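Local coordinates for protein epoxide hydrolase (Aspergillus niger, PDB 3G02) that probably hydrolyses epoxides to vicinal diols, as a variant with an alpha/beta-hydrolase fold made enantioselective by directed evolution, at residues Thr63-Lys68 / Leu290-Ile295; Ile272-Trp277 / Glu297-Tyr302. The protein carries 9 engineered substitutions. All coordinates share one frame; numbering follows the deposited sequence. Where two conformers were deposited one is given.

Contact 1: Thr63-Lys68 / Leu290-Ile295; sequences TTMREK and LPSETI
Where helix 59-71, which precedes the sheet in the chain, meets the first turn of helix 292-304, one of the helices of this alpha/beta hydrolase between strands 209-214 and 340-345, Met65 and Lys68 reach across to Ser292 and Ile295. The case shows how one small residue can serve an apolar and a polar neighbour at once. Met65 has CG beside its backbone N and bends again at both later torsions (chi2 -69°, chi3 -79°), which carries its thioether over the serine. SD lies 3.6 Å from Ser292 CB, and CE ends 3.6 Å from the backbone O of Ser292. The same methyl leans on the beta-branch of Ile295, with CE 4.0 Å from CB. Lys68 behaves differently: beyond CG its chain is extended, running out so that NZ stops 3.6 Å from Ser292 OG with no direct hydrogen bond between them. A water joins the two groups instead, accepting from Lys68 NZ at 2.8 Å and hydrogen-bonding to Ser292 OG at 3.1 Å. The angle at its oxygen, from NZ to OG, is only about 77°. Leu296 touches both Met65 and Lys68, and Leu275 of helix 271-284 packs on Met65, extending the apolar side inward. Ser292 follows the N-cap Pro291, so the ammonium beside it comes close to a helix start, where the helix dipole would be expected to disfavour a positive charge somewhat. The chemistry thus divides into a buried thioether packing and, at the partly exposed margin, a polar link that depends on water.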
loop_
_atom_site.group_PDB
_atom_site.type_symbol
_atom_site.label_atom_id
_atom_site.label_comp_id
_atom_site.label_asym_id
_atom_site.label_seq_id
_atom_site.Cartn_x
_atom_site.Cartn_y
_atom_site.Cartn_z
ATOM N N THR A 63 2.234 18.545 6.484
ATOM C CA THR A 63 2.664 19.912 6.182
ATOM C C THR A 63 3.646 20.412 7.241
ATOM O O THR A 63 4.726 20.914 6.911
ATOM C CB THR A 63 1.453 20.875 6.105
ATOM O OG1 THR A 63 0.498 20.374 5.163
ATOM C CG2 THR A 63 1.886 22.286 5.691
ATOM N N THR A 64 3.259 20.257 8.505
ATOM C CA THR A 64 4.063 20.691 9.654
ATOM C C THR A 64 5.392 19.937 9.728
ATOM O O THR A 64 6.440 20.535 9.974
ATOM C CB THR A 64 3.280 20.534 10.977
ATOM O OG1 THR A 64 2.121 21.377 10.942
ATOM C CG2 THR A 64 4.140 20.921 12.185
ATOM N N MET A 65 5.348 18.629 9.497
ATOM C CA MET A 65 6.566 17.818 9.527
ATOM C C MET A 65 7.518 18.149 8.386
ATOM O O MET A 65 8.736 18.147 8.578
ATOM C CB MET A 65 6.227 16.326 9.520
ATOM C CG MET A 65 5.578 15.851 10.804
ATOM S SD MET A 65 6.701 15.860 12.215
ATOM C CE MET A 65 7.634 14.355 11.937
ATOM N N ARG A 66 6.966 18.439 7.204
ATOM C CA ARG A 66 7.776 18.860 6.059
ATOM C C ARG A 66 8.507 20.164 6.368
ATOM O O ARG A 66 9.695 20.295 6.080
ATOM C CB ARG A 66 6.917 19.015 4.799
ATOM C CG ARG A 66 7.714 19.448 3.573
ATOM C CD ARG A 66 6.838 19.589 2.340
ATOM N NE ARG A 66 7.550 20.262 1.257
ATOM C CZ ARG A 66 7.635 21.584 1.127
ATOM N NH1 ARG A 66 7.047 22.388 2.006
ATOM N NH2 ARG A 66 8.309 22.108 0.116
ATOM N N GLU A 67 7.789 21.110 6.969
ATOM C CA GLU A 67 8.388 22.381 7.371
ATOM C C GLU A 67 9.482 22.197 8.419
ATOM O O GLU A 67 10.559 22.796 8.312
ATOM C CB GLU A 67 7.321 23.358 7.869
ATOM C CG GLU A 67 7.070 24.511 6.910
ATOM C CD GLU A 67 8.329 25.325 6.635
ATOM O OE1 GLU A 67 8.808 25.296 5.483
ATOM O OE2 GLU A 67 8.849 25.976 7.570
ATOM N N LYS A 68 9.203 21.364 9.420
ATOM C CA LYS A 68 10.184 21.017 10.452
ATOM C C LYS A 68 11.432 20.375 9.847
ATOM O O LYS A 68 12.559 20.716 10.214
ATOM C CB LYS A 68 9.565 20.090 11.502
ATOM C CG LYS A 68 8.637 20.790 12.489
ATOM C CD LYS A 68 8.110 19.831 13.546
ATOM C CE LYS A 68 7.271 20.566 14.582
ATOM N NZ LYS A 68 6.640 19.620 15.547
ATOM N N LEU A 290 5.557 9.970 20.217
ATOM C CA LEU A 290 6.985 10.226 20.149
ATOM C C LEU A 290 7.241 11.683 19.776
ATOM O O LEU A 290 6.399 12.320 19.136
ATOM C CB LEU A 290 7.637 9.308 19.113
ATOM C CG LEU A 290 7.657 7.811 19.413
ATOM C CD1 LEU A 290 7.979 7.049 18.139
ATOM C CD2 LEU A 290 8.651 7.457 20.519
ATOM N N PRO A 291 8.409 12.220 20.167
ATOM C CA PRO A 291 8.765 13.539 19.666
ATOM C C PRO A 291 8.843 13.519 18.140
ATOM O O PRO A 291 9.306 12.538 17.553
ATOM C CB PRO A 291 10.159 13.776 20.260
ATOM C CG PRO A 291 10.228 12.877 21.454
ATOM C CD PRO A 291 9.440 11.667 21.065
ATOM N N SER A 292 8.388 14.592 17.505
ATOM C CA SER A 292 8.470 14.700 16.053
ATOM C C SER A 292 9.909 14.542 15.557
ATOM O O SER A 292 10.144 13.944 14.506
ATOM C CB SER A 292 7.851 16.011 15.582
ATOM O OG SER A 292 6.452 15.993 15.813
ATOM N N GLU A 293 10.865 15.056 16.332
ATOM C CA GLU A 293 12.296 14.888 16.049
ATOM C C GLU A 293 12.699 13.414 15.900
ATOM O O GLU A 293 13.483 13.066 15.015
ATOM C CB GLU A 293 13.133 15.579 17.140
ATOM C CG GLU A 293 14.631 15.239 17.170
ATOM C CD GLU A 293 15.437 15.851 16.031
ATOM O OE1 GLU A 293 14.979 16.829 15.399
ATOM O OE2 GLU A 293 16.553 15.346 15.774
ATOM N N THR A 294 12.158 12.553 16.758
ATOM C CA THR A 294 12.444 11.121 16.692
ATOM C C THR A 294 11.969 10.533 15.361
ATOM O O THR A 294 12.701 9.781 14.714
ATOM C CB THR A 294 11.813 10.369 17.877
ATOM O OG1 THR A 294 12.338 10.903 19.100
ATOM C CG2 THR A 294 12.109 8.869 17.801
ATOM N N ILE A 295 10.759 10.897 14.943
ATOM C CA ILE A 295 10.226 10.422 13.668
ATOM C C ILE A 295 11.098 10.885 12.496
ATOM O O ILE A 295 11.431 10.087 11.618
ATOM C CB ILE A 295 8.738 10.816 13.472
ATOM C CG1 ILE A 295 7.884 10.203 14.593
ATOM C CG2 ILE A 295 8.236 10.385 12.088
ATOM C CD1 ILE A 295 6.389 10.494 14.499
HETATM O O HOH W 1 4.624 18.047 14.451
#

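Contact 2: Ile272-Trp277 / Glu297-Tyr302; sequences IALLAW and EMVSLY
Leu274 and Leu275 both carry CG anti to the backbone N (chi1 -172° and 175°), and their neighbouring places on the helix set the two isobutyl groups at different angles to Val299, whose CG1 is likewise anti to its own N. The valine shows how a beta-branched side chain can fill the space between consecutive residues of a facing helix. Its CG1 presses onto the backbone, 3.8 Å from Leu275 CA, while CG2 meets Leu275 CD1 at 4.0 Å, the two side chains crossing at about a right angle. Leu274 instead slides past the valine in the opposite direction: its CD2 lies 3.9 Å from Val299 CG1 and comes within 3.6 Å of Val299 O. The same methyl touches Tyr302 CB at 4.1 Å, while the ring beyond CB leads away from helix 271-284. The axes of the short helical segments pass 9.8 Å apart at 130°, nearer antiparallel than parallel. Trp69 of helix 59-71 covers Leu275 and Val299, while Val266 of the second subunit packs on Ala276. Tyr302 OH is hydrogen-bonded to Gly120 O, and its side chain lies about 8 Å from those of the predicted nucleophile Asp193 and the predicted proton donor Tyr315. Across this buried interface no hydrogen bond forms: the two helices meet here through apolar packing, and the phenol's polar end is satisfied by a carbonyl beyond it.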
loop_
_atom_site.group_PDB
_atom_site.type_symbol
_atom_site.label_atom_id
_atom_site.label_comp_id
_atom_site.label_asym_id
_atom_site.label_seq_id
_atom_site.Cartn_x
_atom_site.Cartn_y
_atom_site.Cartn_z
ATOM N N ILE A 272 9.244 12.561 1.306
ATOM C CA ILE A 272 7.911 12.819 1.850
ATOM C C ILE A 272 7.000 11.587 1.712
ATOM O O ILE A 272 6.193 11.309 2.607
ATOM C CB ILE A 272 7.294 14.107 1.243
ATOM C CG1 ILE A 272 7.991 15.343 1.846
ATOM C CG2 ILE A 272 5.772 14.161 1.422
ATOM C CD1 ILE A 272 7.792 15.553 3.331
ATOM N N ALA A 273 7.149 10.844 0.614
ATOM C CA ALA A 273 6.465 9.554 0.477
ATOM C C ALA A 273 6.872 8.621 1.613
ATOM O O ALA A 273 6.021 8.025 2.273
ATOM C CB ALA A 273 6.764 8.911 -0.874
ATOM N N LEU A 274 8.177 8.516 1.846
ATOM C CA LEU A 274 8.676 7.670 2.915
ATOM C C LEU A 274 8.155 8.129 4.286
ATOM O O LEU A 274 7.728 7.311 5.108
ATOM C CB LEU A 274 10.205 7.636 2.884
ATOM C CG LEU A 274 10.873 6.645 3.836
ATOM C CD1 LEU A 274 10.665 5.209 3.398
ATOM C CD2 LEU A 274 12.352 6.974 3.923
ATOM N N LEU A 275 8.189 9.438 4.526
ATOM C CA LEU A 275 7.719 9.994 5.796
ATOM C C LEU A 275 6.242 9.686 6.048
ATOM O O LEU A 275 5.861 9.345 7.168
ATOM C CB LEU A 275 7.961 11.509 5.854
ATOM C CG LEU A 275 7.428 12.287 7.066
ATOM C CD1 LEU A 275 8.095 11.867 8.367
ATOM C CD2 LEU A 275 7.618 13.782 6.849
ATOM N N ALA A 276 5.417 9.808 5.016
ATOM C CA ALA A 276 3.988 9.532 5.165
ATOM C C ALA A 276 3.730 8.064 5.513
ATOM O O ALA A 276 2.985 7.756 6.448
ATOM C CB ALA A 276 3.226 9.934 3.911
ATOM N N TRP A 277 4.361 7.164 4.758
ATOM C CA TRP A 277 4.137 5.729 4.926
ATOM C C TRP A 277 4.642 5.228 6.276
ATOM O O TRP A 277 3.936 4.496 6.981
ATOM C CB TRP A 277 4.841 4.991 3.797
ATOM C CG TRP A 277 4.581 3.508 3.687
ATOM C CD1 TRP A 277 5.315 2.500 4.251
ATOM C CD2 TRP A 277 3.551 2.871 2.915
ATOM N NE1 TRP A 277 4.803 1.275 3.881
ATOM C CE2 TRP A 277 3.722 1.474 3.064
ATOM C CE3 TRP A 277 2.503 3.343 2.114
ATOM C CZ2 TRP A 277 2.881 0.545 2.439
ATOM C CZ3 TRP A 277 1.661 2.419 1.498
ATOM C CH2 TRP A 277 1.854 1.036 1.671
ATOM N N GLU A 297 14.286 11.675 12.601
ATOM C CA GLU A 297 15.541 10.934 12.707
ATOM C C GLU A 297 15.428 9.547 12.076
ATOM O O GLU A 297 16.272 9.151 11.270
ATOM C CB GLU A 297 15.970 10.788 14.174
ATOM C CG GLU A 297 16.512 12.066 14.801
ATOM C CD GLU A 297 16.717 11.960 16.307
ATOM O OE1 GLU A 297 16.328 10.942 16.917
ATOM O OE2 GLU A 297 17.286 12.911 16.880
ATOM N N MET A 298 14.383 8.810 12.448
ATOM C CA MET A 298 14.207 7.435 11.971
ATOM C C MET A 298 13.954 7.376 10.473
ATOM O O MET A 298 14.502 6.524 9.774
ATOM C CB MET A 298 13.077 6.723 12.719
ATOM C CG MET A 298 13.287 6.594 14.226
ATOM S SD MET A 298 14.913 5.965 14.710
ATOM C CE MET A 298 14.564 5.418 16.391
ATOM N N VAL A 299 13.115 8.285 9.986
ATOM C CA VAL A 299 12.811 8.349 8.560
ATOM C C VAL A 299 14.039 8.785 7.751
ATOM O O VAL A 299 14.331 8.202 6.705
ATOM C CB VAL A 299 11.574 9.241 8.274
ATOM C CG1 VAL A 299 11.377 9.454 6.784
ATOM C CG2 VAL A 299 10.313 8.612 8.874
ATOM N N SER A 300 14.764 9.789 8.245
ATOM C CA SER A 300 15.993 10.234 7.581
ATOM C C SER A 300 17.025 9.114 7.521
ATOM O O SER A 300 17.677 8.928 6.499
ATOM C CB SER A 300 16.588 11.458 8.282
ATOM O OG SER A 300 15.692 12.554 8.217
ATOM N N LEU A 301 17.153 8.362 8.614
ATOM C CA LEU A 301 18.049 7.211 8.666
ATOM C C LEU A 301 17.699 6.188 7.585
ATOM O O LEU A 301 18.577 5.720 6.861
ATOM C CB LEU A 301 18.006 6.572 10.056
ATOM C CG LEU A 301 18.767 5.264 10.282
ATOM C CD1 LEU A 301 20.273 5.424 10.049
ATOM C CD2 LEU A 301 18.474 4.738 11.681
ATOM N N TYR A 302 16.413 5.857 7.474
ATOM C CA TYR A 302 15.951 4.962 6.410
ATOM C C TYR A 302 16.231 5.531 5.020
ATOM O O TYR A 302 16.676 4.808 4.120
ATOM C CB TYR A 302 14.454 4.681 6.557
ATOM C CG TYR A 302 14.125 3.398 7.282
ATOM C CD1 TYR A 302 14.692 3.103 8.525
ATOM C CD2 TYR A 302 13.222 2.484 6.738
ATOM C CE1 TYR A 302 14.383 1.923 9.195
ATOM C CE2 TYR A 302 12.901 1.309 7.402
ATOM C CZ TYR A 302 13.483 1.036 8.631
ATOM O OH TYR A 302 13.162 -0.129 9.279
#

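From the N terminus the chain enters helix 59-71, then builds the first six strands of the sheet, 87-92 through 209-214, before reaching the helices that follow. Contact 1 closes this long loop of 221 residues when the start of helix 292-304 returns to helix 59-71. Contact 2 closes a short one, only 19 residues, between helices 271-284 and 292-304. Because residues 272-277 fall inside the first loop and residues 297-302 beyond it, the two closures cross rather than nest. Their centres are 10 Å apart and they share helix 292-304. Packing of Met65 CB on Leu275 CD2, 3.9 Å away, joins them into one three-helix cluster.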